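Side-chain contacts in dihydrofolate reductase (Schistosoma mansoni, PDB 3VCO), which catalyses the NADPH-dependent reduction of 7,8-dihydrofolate to tetrahydrofolate, a key step of folate metabolism that feeds thymidylate, purine and glycine synthesis: residues Ala111-Asp114 and Leu115-Glu119; Val168-Asp171 and Lys172-Lys175. One frame throughout, in Å; residues are numbered along the deposited sequence.

Interaction 1. Residues Ala111-Asp114 and Leu115-Glu119; sequences AAID and LLYNE
Leu115 N donates to Ala111 O at 2.9 Å, and the CB of Leu115 rests 3.3 Å from that same oxygen of Ala111. Leu115 swings its CG away from the backbone N (chi1 179°), which carries the isobutyl group to Val106 and Gln104 of strand 104-106. Next, Leu116 N reaches Ala112 O at 3.0 Å with an N-H...O angle of 160°, while CG of Leu116 presses to 3.3 Å on that carbonyl oxygen; its side chain, like the methyl of Ala112, is buried against Ile90. Tyr117 N closes the series on Ile113 O at 3.0 Å. The Tyr117 ring runs alongside Ile113, pointing the same way: CD2 of the ring lies 3.8 Å from CG2 of Ile113, and Ile113 O sits in the ring plane, at its edge. At Asn118 the pattern changes, since its N bonds to Leu115 O at 3.0 Å, an i to i-3 link, and its OD1 accepts from the backbone N of Glu120. Three successive i to i-4 bonds followed by this tighter turn mark the C-terminal end of helix 109-116, an amphipathic helix packed on the parallel strands of the dihydrofolate reductase sheet.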
loop_
_atom_site.group_PDB
_atom_site.type_symbol
_atom_site.label_atom_id
_atom_site.label_comp_id
_atom_site.label_asym_id
_atom_site.label_seq_id
_atom_site.Cartn_x
_atom_site.Cartn_y
_atom_site.Cartn_z
ATOM N N ALA A 111 10.582 6.547 11.460
ATOM C CA ALA A 111 9.884 6.486 12.715
ATOM C C ALA A 111 8.750 5.446 12.703
ATOM O O ALA A 111 8.506 4.809 13.721
ATOM C CB ALA A 111 9.422 7.886 13.168
ATOM N N ALA A 112 8.073 5.265 11.565
ATOM C CA ALA A 112 7.028 4.238 11.494
ATOM C C ALA A 112 7.655 2.859 11.727
ATOM O O ALA A 112 7.103 2.055 12.451
ATOM C CB ALA A 112 6.305 4.261 10.155
ATOM N N ILE A 113 8.795 2.592 11.100
ATOM C CA ILE A 113 9.448 1.275 11.262
ATOM C C ILE A 113 9.969 1.061 12.682
ATOM O O ILE A 113 9.799 -0.020 13.269
ATOM C CB ILE A 113 10.550 1.054 10.225
ATOM C CG1 ILE A 113 9.951 1.137 8.824
ATOM C CG2 ILE A 113 11.244 -0.298 10.411
ATOM C CD1 ILE A 113 8.749 0.216 8.622
ATOM N N ASP A 114 10.575 2.088 13.259
ATOM C CA ASP A 114 11.002 1.992 14.659
ATOM C C ASP A 114 9.841 1.713 15.591
ATOM O O ASP A 114 9.950 0.942 16.551
ATOM C CB ASP A 114 11.682 3.284 15.077
ATOM C CG ASP A 114 13.001 3.525 14.329
ATOM O OD1 ASP A 114 13.486 2.617 13.600
ATOM O OD2 ASP A 114 13.550 4.637 14.474
ATOM N N LEU A 115 8.730 2.390 15.332
ATOM C CA LEU A 115 7.524 2.217 16.127
ATOM C C LEU A 115 7.017 0.764 16.047
ATOM O O LEU A 115 6.663 0.185 17.057
ATOM C CB LEU A 115 6.440 3.186 15.642
ATOM C CG LEU A 115 5.087 3.133 16.355
ATOM C CD1 LEU A 115 5.305 3.211 17.880
ATOM C CD2 LEU A 115 4.227 4.262 15.895
ATOM N N LEU A 116 6.996 0.196 14.845
ATOM C CA LEU A 116 6.609 -1.211 14.648
ATOM C C LEU A 116 7.566 -2.224 15.261
ATOM O O LEU A 116 7.183 -3.355 15.608
ATOM C CB LEU A 116 6.476 -1.496 13.158
ATOM C CG LEU A 116 5.296 -0.726 12.560
ATOM C CD1 LEU A 116 5.244 -0.925 11.087
ATOM C CD2 LEU A 116 3.999 -1.164 13.221
ATOM N N TYR A 117 8.825 -1.844 15.386
ATOM C CA TYR A 117 9.714 -2.655 16.197
ATOM C C TYR A 117 9.794 -2.232 17.688
ATOM O O TYR A 117 10.570 -2.797 18.460
ATOM C CB TYR A 117 11.103 -2.714 15.585
ATOM C CG TYR A 117 11.234 -3.597 14.337
ATOM C CD1 TYR A 117 11.522 -4.962 14.440
ATOM C CD2 TYR A 117 11.111 -3.055 13.069
ATOM C CE1 TYR A 117 11.670 -5.761 13.292
ATOM C CE2 TYR A 117 11.263 -3.826 11.922
ATOM C CZ TYR A 117 11.548 -5.181 12.031
ATOM O OH TYR A 117 11.689 -5.931 10.865
ATOM N N ASN A 118 9.032 -1.238 18.119
ATOM C CA ASN A 118 9.104 -0.941 19.557
ATOM C C ASN A 118 8.136 -1.802 20.375
ATOM O O ASN A 118 7.249 -2.485 19.814
ATOM C CB ASN A 118 9.027 0.568 19.892
ATOM C CG ASN A 118 7.606 1.108 19.996
ATOM O OD1 ASN A 118 6.614 0.389 19.869
ATOM N ND2 ASN A 118 7.512 2.411 20.234
ATOM N N GLU A 119 8.294 -1.739 21.684
ATOM C CA GLU A 119 7.607 -2.649 22.596
ATOM C C GLU A 119 6.085 -2.664 22.430
ATOM O O GLU A 119 5.416 -3.661 22.728
ATOM C CB GLU A 119 7.990 -2.334 24.045
ATOM C CG GLU A 119 9.434 -2.688 24.396
ATOM C CD GLU A 119 9.723 -4.185 24.293
ATOM O OE1 GLU A 119 9.994 -4.681 23.174
ATOM O OE2 GLU A 119 9.673 -4.867 25.339
#

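Interaction 2. Residues Val168-Asp171 and Lys172-Lys175; sequences VDWD and KLKK
Lys172 N donates to Asp169 O at 2.9 Å with an N-H...O angle of 150°, closing a tight i to i-3 turn, and Leu173 N adds weak bonds to Asp169 O and Trp170 O. On one side of this turn the Lys172 side chain spans two carboxylates. Its aliphatic part is extended as far as CE and then bends at chi4 (58°), which brings NZ to 2.9 Å from Asp171 OD2, a salt bridge made from above the carboxylate plane. The Asp171 and Lys172 side chains run side by side in the same direction. Asp169 instead lies obliquely across the lysine: its OD1 rests 3.1 Å from CD of Lys172 and makes a long salt bridge of 3.6 Å to NZ of Lys172. Leu173 carries the apolar half. It lies alongside Trp170, a position set by a chi1 of -70° that places CG opposite its carbonyl carbon, with its CD1 4.0 Å from Trp170 CB and near the edge of the indole. The other methyl, CD2, meets Val168 CG1 at 3.7 Å, the two side chains crossing at about a right angle. Beyond the turn, Leu173 also touches Tyr198 and Val200 of strand 191-200, and the Trp170 ring stacks with Trp33. The chemistry is thus divided: one ammonium shared unequally by two acids on an exposed turn, where solvent probably screens the attraction, and a leucine that joins the turn to the sheet just before strand 174-175 begins. Two nearby carboxylates would be expected to favour the charged form of Lys172.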
loop_
_atom_site.group_PDB
_atom_site.type_symbol
_atom_site.label_atom_id
_atom_site.label_comp_id
_atom_site.label_asym_id
_atom_site.label_seq_id
_atom_site.Cartn_x
_atom_site.Cartn_y
_atom_site.Cartn_z
ATOM N N VAL A 168 11.276 2.147 -11.420
ATOM C CA VAL A 168 11.558 0.750 -11.106
ATOM C C VAL A 168 12.009 0.177 -12.446
ATOM O O VAL A 168 11.521 0.628 -13.495
ATOM C CB VAL A 168 10.281 -0.012 -10.701
ATOM C CG1 VAL A 168 10.638 -1.388 -10.193
ATOM C CG2 VAL A 168 9.500 0.745 -9.650
ATOM N N ASP A 169 12.919 -0.797 -12.448
ATOM C CA ASP A 169 13.177 -1.526 -13.705
ATOM C C ASP A 169 12.267 -2.763 -13.796
ATOM O O ASP A 169 12.601 -3.852 -13.276
ATOM C CB ASP A 169 14.660 -1.858 -13.904
ATOM C CG ASP A 169 15.326 -2.352 -12.642
ATOM O OD1 ASP A 169 16.459 -2.877 -12.752
ATOM O OD2 ASP A 169 14.723 -2.214 -11.549
ATOM N N TRP A 170 11.094 -2.572 -14.413
ATOM C CA TRP A 170 10.045 -3.595 -14.392
ATOM C C TRP A 170 10.494 -4.847 -15.118
ATOM O O TRP A 170 9.984 -5.938 -14.850
ATOM C CB TRP A 170 8.759 -3.119 -15.053
ATOM C CG TRP A 170 8.367 -1.722 -14.773
ATOM C CD1 TRP A 170 7.873 -1.224 -13.607
ATOM C CD2 TRP A 170 8.376 -0.641 -15.709
ATOM N NE1 TRP A 170 7.599 0.115 -13.752
ATOM C CE2 TRP A 170 7.896 0.496 -15.035
ATOM C CE3 TRP A 170 8.758 -0.522 -17.054
ATOM C CZ2 TRP A 170 7.785 1.747 -15.658
ATOM C CZ3 TRP A 170 8.652 0.719 -17.680
ATOM C CH2 TRP A 170 8.088 1.813 -16.994
ATOM N N ASP A 171 11.431 -4.667 -16.054
ATOM C CA ASP A 171 11.994 -5.777 -16.811
ATOM C C ASP A 171 12.648 -6.805 -15.882
ATOM O O ASP A 171 12.672 -8.003 -16.179
ATOM C CB ASP A 171 12.986 -5.277 -17.870
ATOM C CG ASP A 171 13.952 -4.236 -17.333
ATOM O OD1 ASP A 171 13.491 -3.317 -16.624
ATOM O OD2 ASP A 171 15.168 -4.328 -17.630
ATOM N N LYS A 172 13.159 -6.334 -14.746
ATOM C CA LYS A 172 13.829 -7.207 -13.792
ATOM C C LYS A 172 12.931 -7.653 -12.631
ATOM O O LYS A 172 13.325 -8.499 -11.833
ATOM C CB LYS A 172 15.098 -6.532 -13.284
ATOM C CG LYS A 172 16.105 -6.277 -14.427
ATOM C CD LYS A 172 17.397 -5.642 -13.928
ATOM C CE LYS A 172 18.271 -5.179 -15.080
ATOM N NZ LYS A 172 17.550 -4.204 -15.954
ATOM N N LEU A 173 11.729 -7.086 -12.539
ATOM C CA LEU A 173 10.784 -7.502 -11.504
ATOM C C LEU A 173 10.493 -8.993 -11.650
ATOM O O LEU A 173 10.364 -9.518 -12.760
ATOM C CB LEU A 173 9.485 -6.713 -11.579
ATOM C CG LEU A 173 9.489 -5.226 -11.196
ATOM C CD1 LEU A 173 8.119 -4.620 -11.441
ATOM C CD2 LEU A 173 9.921 -4.968 -9.775
ATOM N N LYS A 174 10.415 -9.688 -10.529
ATOM C CA LYS A 174 10.163 -11.126 -10.559
ATOM C C LYS A 174 8.690 -11.300 -10.231
ATOM O O LYS A 174 8.228 -10.916 -9.161
ATOM C CB LYS A 174 11.055 -11.859 -9.548
ATOM C CG LYS A 174 12.494 -12.014 -10.018
ATOM C CD LYS A 174 13.530 -11.842 -8.889
ATOM C CE LYS A 174 13.226 -12.679 -7.642
ATOM N NZ LYS A 174 13.893 -12.125 -6.407
ATOM N N LYS A 175 7.946 -11.817 -11.191
ATOM C CA LYS A 175 6.510 -11.970 -11.047
ATOM C C LYS A 175 6.259 -13.111 -10.073
ATOM O O LYS A 175 6.877 -14.186 -10.184
ATOM C CB LYS A 175 5.894 -12.286 -12.416
ATOM C CG LYS A 175 4.393 -12.317 -12.437
ATOM C CD LYS A 175 3.813 -10.935 -12.638
ATOM C CE LYS A 175 2.347 -11.017 -13.043
ATOM N NZ LYS A 175 2.089 -10.411 -14.381
#

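How the interactions relate
Both interactions are local, and their centres lie 29 Å apart; their nearest atoms are still about 18 Å from each other, so they make no direct contact. Interaction 1 is partly buried: its helix end lies against strands 64-70, 88-92 and 104-106, so two of its eight touching residues are buried. Interaction 2 is a surface contact with no buried residue, in the loop that leads into strand 174-175, which pairs with strand 191-200. The two thus lie beside different strands of one mixed sheet. Their chemistry follows their places: regular main-chain bonds and apolar packing dominate 111-119, whereas in 168-175 one sound turn bond and two weak ones are joined by a salt-bridge network, something interaction 1 lacks.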